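Side-chain contacts in similar to sp|P32453 Saccharomyces cerevisiae YNL315c ATP11 (Candida glabrata CBS 138, PDB 2P4F), which probably binds unfolded protein as a mitochondrial chaperone of the ATP11 family: residues Val242-Gln245 / Asp246-Leu250; Leu251-Val254 / Gln255-Gly259. All coordinates share one frame; numbering follows the deposited sequence.

Interaction 1 (Val242-Gln245 / Asp246-Leu250)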
loop_
_atom_site.group_PDB
_atom_site.type_symbol
_atom_site.label_atom_id
_atom_site.label_comp_id
_atom_site.label_asym_id
_atom_site.label_seq_id
_atom_site.Cartn_x
_atom_site.Cartn_y
_atom_site.Cartn_z
ATOM N N VAL A 242 -11.947 -4.207 10.343
ATOM C CA VAL A 242 -11.137 -4.735 9.272
ATOM C C VAL A 242 -10.138 -5.712 9.880
ATOM O O VAL A 242 -9.331 -5.326 10.745
ATOM C CB VAL A 242 -10.382 -3.641 8.498
ATOM C CG1 VAL A 242 -9.468 -4.255 7.426
ATOM C CG2 VAL A 242 -11.383 -2.681 7.864
ATOM N N SER A 243 -10.158 -6.967 9.460
ATOM C CA SER A 243 -9.191 -7.919 9.993
ATOM C C SER A 243 -7.850 -7.796 9.296
ATOM O O SER A 243 -7.709 -7.135 8.276
ATOM C CB SER A 243 -9.721 -9.357 9.836
ATOM O OG SER A 243 -9.632 -9.751 8.475
ATOM N N LEU A 244 -6.842 -8.459 9.835
ATOM C CA LEU A 244 -5.527 -8.445 9.167
ATOM C C LEU A 244 -5.643 -9.113 7.816
ATOM O O LEU A 244 -5.047 -8.726 6.823
ATOM C CB LEU A 244 -4.574 -9.155 10.130
ATOM C CG LEU A 244 -3.094 -8.951 9.875
ATOM C CD1 LEU A 244 -2.721 -7.464 9.811
ATOM C CD2 LEU A 244 -2.255 -9.638 10.936
ATOM N N GLN A 245 -6.476 -10.146 7.723
ATOM C CA GLN A 245 -6.708 -10.784 6.437
ATOM C C GLN A 245 -7.405 -9.839 5.457
ATOM O O GLN A 245 -7.033 -9.858 4.274
ATOM C CB GLN A 245 -7.527 -12.065 6.639
ATOM C CG GLN A 245 -6.938 -12.885 7.780
ATOM C CD GLN A 245 -7.538 -12.563 9.137
ATOM O OE1 GLN A 245 -6.924 -11.907 9.969
ATOM N NE2 GLN A 245 -8.773 -13.016 9.387
ATOM N N ASP A 246 -8.365 -9.055 5.949
ATOM C CA ASP A 246 -9.038 -8.136 5.026
ATOM C C ASP A 246 -8.002 -7.146 4.511
ATOM O O ASP A 246 -7.999 -6.785 3.325
ATOM C CB ASP A 246 -10.172 -7.367 5.663
ATOM C CG ASP A 246 -11.363 -8.149 6.164
ATOM O OD1 ASP A 246 -11.748 -9.188 5.565
ATOM O OD2 ASP A 246 -11.946 -7.706 7.207
ATOM N N ALA A 247 -7.149 -6.685 5.420
ATOM C CA ALA A 247 -6.152 -5.676 4.989
ATOM C C ALA A 247 -5.168 -6.237 3.973
ATOM O O ALA A 247 -4.737 -5.604 3.003
ATOM C CB ALA A 247 -5.461 -5.174 6.267
ATOM N N GLN A 248 -4.741 -7.494 4.173
ATOM C CA GLN A 248 -3.885 -8.183 3.214
ATOM C C GLN A 248 -4.506 -8.278 1.827
ATOM O O GLN A 248 -3.810 -8.088 0.804
ATOM C CB GLN A 248 -3.554 -9.607 3.715
ATOM C CG GLN A 248 -2.793 -9.630 5.026
ATOM C CD GLN A 248 -2.727 -10.995 5.688
ATOM O OE1 GLN A 248 -3.601 -11.869 5.576
ATOM N NE2 GLN A 248 -1.656 -11.258 6.434
ATOM N N LEU A 249 -5.802 -8.582 1.814
ATOM C CA LEU A 249 -6.463 -8.730 0.492
ATOM C C LEU A 249 -6.630 -7.362 -0.162
ATOM O O LEU A 249 -6.482 -7.205 -1.386
ATOM C CB LEU A 249 -7.746 -9.518 0.658
ATOM C CG LEU A 249 -7.802 -11.048 0.475
ATOM C CD1 LEU A 249 -6.437 -11.733 0.326
ATOM C CD2 LEU A 249 -8.569 -11.719 1.614
ATOM N N LEU A 250 -6.893 -6.314 0.615
ATOM C CA LEU A 250 -6.937 -4.961 0.040
ATOM C C LEU A 250 -5.574 -4.574 -0.510
ATOM O O LEU A 250 -5.469 -4.002 -1.589
ATOM C CB LEU A 250 -7.359 -3.918 1.084
ATOM C CG LEU A 250 -8.850 -3.967 1.428
ATOM C CD1 LEU A 250 -9.161 -3.219 2.735
ATOM C CD2 LEU A 250 -9.705 -3.414 0.290
#

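Interaction 2 (Leu251-Val254 / Gln255-Gly259)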
loop_
_atom_site.group_PDB
_atom_site.type_symbol
_atom_site.label_atom_id
_atom_site.label_comp_id
_atom_site.label_asym_id
_atom_site.label_seq_id
_atom_site.Cartn_x
_atom_site.Cartn_y
_atom_site.Cartn_z
ATOM N N LEU A 251 -4.499 -4.874 0.228
ATOM C CA LEU A 251 -3.163 -4.522 -0.257
ATOM C C LEU A 251 -2.849 -5.274 -1.539
ATOM O O LEU A 251 -2.248 -4.722 -2.469
ATOM C CB LEU A 251 -2.158 -4.855 0.852
ATOM C CG LEU A 251 -0.695 -4.716 0.433
ATOM C CD1 LEU A 251 -0.412 -3.290 -0.020
ATOM C CD2 LEU A 251 0.149 -5.124 1.613
ATOM N N LEU A 252 -3.252 -6.539 -1.613
ATOM C CA LEU A 252 -3.040 -7.269 -2.884
ATOM C C LEU A 252 -3.754 -6.575 -4.049
ATOM O O LEU A 252 -3.192 -6.433 -5.157
ATOM C CB LEU A 252 -3.489 -8.715 -2.697
ATOM C CG LEU A 252 -2.468 -9.833 -2.827
ATOM C CD1 LEU A 252 -1.104 -9.414 -2.280
ATOM C CD2 LEU A 252 -3.031 -11.082 -2.140
ATOM N N ASN A 253 -4.997 -6.117 -3.781
ATOM C CA ASN A 253 -5.703 -5.423 -4.850
ATOM C C ASN A 253 -5.094 -4.066 -5.136
ATOM O O ASN A 253 -5.093 -3.613 -6.301
ATOM C CB ASN A 253 -7.199 -5.345 -4.487
ATOM C CG ASN A 253 -8.032 -6.294 -5.341
ATOM O OD1 ASN A 253 -7.592 -6.782 -6.397
ATOM N ND2 ASN A 253 -9.253 -6.575 -4.938
ATOM N N VAL A 254 -4.538 -3.385 -4.130
ATOM C CA VAL A 254 -3.819 -2.143 -4.478
ATOM C C VAL A 254 -2.699 -2.440 -5.467
ATOM O O VAL A 254 -2.568 -1.725 -6.448
ATOM C CB VAL A 254 -3.215 -1.483 -3.227
ATOM C CG1 VAL A 254 -2.262 -0.360 -3.576
ATOM C CG2 VAL A 254 -4.317 -0.940 -2.302
ATOM N N GLN A 255 -1.967 -3.530 -5.206
ATOM C CA GLN A 255 -0.892 -3.883 -6.125
ATOM C C GLN A 255 -1.429 -4.180 -7.520
ATOM O O GLN A 255 -0.827 -3.838 -8.544
ATOM C CB GLN A 255 -0.158 -5.114 -5.592
ATOM C CG GLN A 255 0.584 -4.804 -4.291
ATOM C CD GLN A 255 1.344 -6.003 -3.762
ATOM O OE1 GLN A 255 1.822 -5.988 -2.635
ATOM N NE2 GLN A 255 1.451 -7.031 -4.611
ATOM N N ARG A 256 -2.581 -4.845 -7.632
ATOM C CA ARG A 256 -3.087 -5.235 -8.952
ATOM C C ARG A 256 -3.492 -4.020 -9.766
ATOM O O ARG A 256 -3.288 -3.996 -10.980
ATOM C CB ARG A 256 -4.279 -6.209 -8.813
ATOM C CG ARG A 256 -3.838 -7.580 -8.263
ATOM C CD ARG A 256 -4.766 -8.718 -8.662
ATOM N NE ARG A 256 -6.154 -8.406 -8.235
ATOM C CZ ARG A 256 -7.143 -9.218 -8.601
ATOM N NH1 ARG A 256 -8.393 -8.954 -8.239
ATOM N NH2 ARG A 256 -6.892 -10.319 -9.327
ATOM N N PHE A 257 -4.096 -3.024 -9.110
ATOM C CA PHE A 257 -4.535 -1.826 -9.830
ATOM C C PHE A 257 -3.362 -0.881 -10.097
ATOM O O PHE A 257 -3.310 -0.234 -11.156
ATOM C CB PHE A 257 -5.649 -1.115 -9.051
ATOM C CG PHE A 257 -6.977 -1.847 -9.255
ATOM C CD1 PHE A 257 -7.810 -1.479 -10.310
ATOM C CD2 PHE A 257 -7.357 -2.875 -8.402
ATOM C CE1 PHE A 257 -9.007 -2.170 -10.453
ATOM C CE2 PHE A 257 -8.541 -3.577 -8.556
ATOM C CZ PHE A 257 -9.384 -3.219 -9.610
ATOM N N TYR A 258 -2.372 -0.843 -9.177
ATOM C CA TYR A 258 -1.265 0.094 -9.348
ATOM C C TYR A 258 -0.135 -0.515 -10.160
ATOM O O TYR A 258 1.019 -0.546 -9.844
ATOM C CB TYR A 258 -0.791 0.583 -7.970
ATOM C CG TYR A 258 -1.704 1.714 -7.514
ATOM C CD1 TYR A 258 -1.377 3.041 -7.781
ATOM C CD2 TYR A 258 -2.904 1.433 -6.830
ATOM C CE1 TYR A 258 -2.212 4.081 -7.376
ATOM C CE2 TYR A 258 -3.760 2.475 -6.411
ATOM C CZ TYR A 258 -3.378 3.784 -6.692
ATOM O OH TYR A 258 -4.226 4.798 -6.283
ATOM N N GLY A 259 -0.441 -0.986 -11.349
ATOM C CA GLY A 259 0.699 -1.322 -12.224
ATOM C C GLY A 259 0.658 -2.829 -12.423
ATOM O O GLY A 259 1.401 -3.359 -13.260
#

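Interaction 1 (Val242-Gln245 / Asp246-Leu250)
Ser243 and Asp246 bind each other twice, each side chain taking the backbone N-H of the other residue. This is a capping box, with Ser243 at the N-cap of helix 244-257. Ser243 OG accepts from Asp246 N at 2.9 Å. In return Asp246 OD2 receives Ser243 N at 3.0 Å. That second bond is nearly straight at the hydrogen (170°), but the donor stands above the carboxylate plane, 41° out of it. OG can reach over the first turn because it sits between the backbone N and the carbonyl carbon of its own residue (chi1 74°). The box ties up two N-H groups at the helix start, and the negative carboxylate there is probably favoured by the helix dipole.

Val242 adds an apolar flank just ahead of the cap. Val242 CG1 lies 3.6 Å from Asp246 CB and also touches Ala247 CB. Behind the box the regular helical bonding begins, with Ala247 N on Ser243 O and Gln248 N on Leu244 O. The Gln248 side chain runs extended beside this first turn. Gln248 CG is 3.0 Å from Leu244 O. Gln248 OE1 comes to 3.4 Å from Gln245 CA.

Asp246 OD2 also forms a salt bridge with Arg163, just past strand 156-162. Val242 and Asp246 rest on Leu161 of that strand, Leu244 and Gln248 on Leu134 of strand 133-139, and Ala247 on Val236 of strand 229-236.

Interaction 2 (Leu251-Val254 / Gln255-Gly259)
The last turns of helix 244-257 and its exit into an inverse gamma turn centred on Tyr258 make up this contact. Within it, Arg256 presents its NE/NH1 side to one oxygen of Asn253. Arg256 NE donates to Asn253 OD1 at 2.8 Å, and Arg256 NH1 to the same oxygen at 3.0 Å. The NE bond runs nearly along the C=O axis, while NH1 uses a lone pair in the carbonyl plane. Asn253 OD1 meets the guanidinium at its edge, close to its plane, and the two flat groups are nearly coplanar (27°). A bend at chi3 (-56°) turns the arginine chain back toward Asn253. The two bonds to one oxygen should limit rotation of both groups. Asn253 ND2 in turn donates to Ala294 O, and Arg256 NH1 also reaches Ser296 O. The pair thus joins this helix to the C-terminal part of the chain.

Both aromatic rings turn an edge to a backbone carbonyl one turn back. Phe257 CD2 is 3.2 Å from Asn253 O, and Tyr258 CD2 is 3.2 Å from Val254 O. Val254 CG1 packs on Tyr258 CD2 at 3.8 Å. The Tyr258 hydroxyl bonds to Asn154 O, and its ring meets Trp186 edge-to-face.

Tyr258 N gives the last i to i-4 bond, to Val254 O at 2.9 Å. Tyr258 is the first residue to leave helical angles. The helix ends in the inverse gamma turn, closed by a weak Gly259 N to Phe257 O bond.

In the fold
Interaction 1 and interaction 2 hold the start and the end of the same helix, 244-257, and follow one another along the chain. Their centres are 13 Å apart, and their segments touch only where they adjoin in sequence. Interaction 1 is the more peripheral, its centre about 12 Å from the chain centre against about 8 Å for interaction 2. Strand 156-162 runs beside both: Leu161 meets the first turn, Leu159 the middle and Phe157 the end. Interaction 2 has further neighbours in helices 140-153 and 266-280. Side chains from both interactions touch the six-stranded antiparallel sheet of this half-barrel domain.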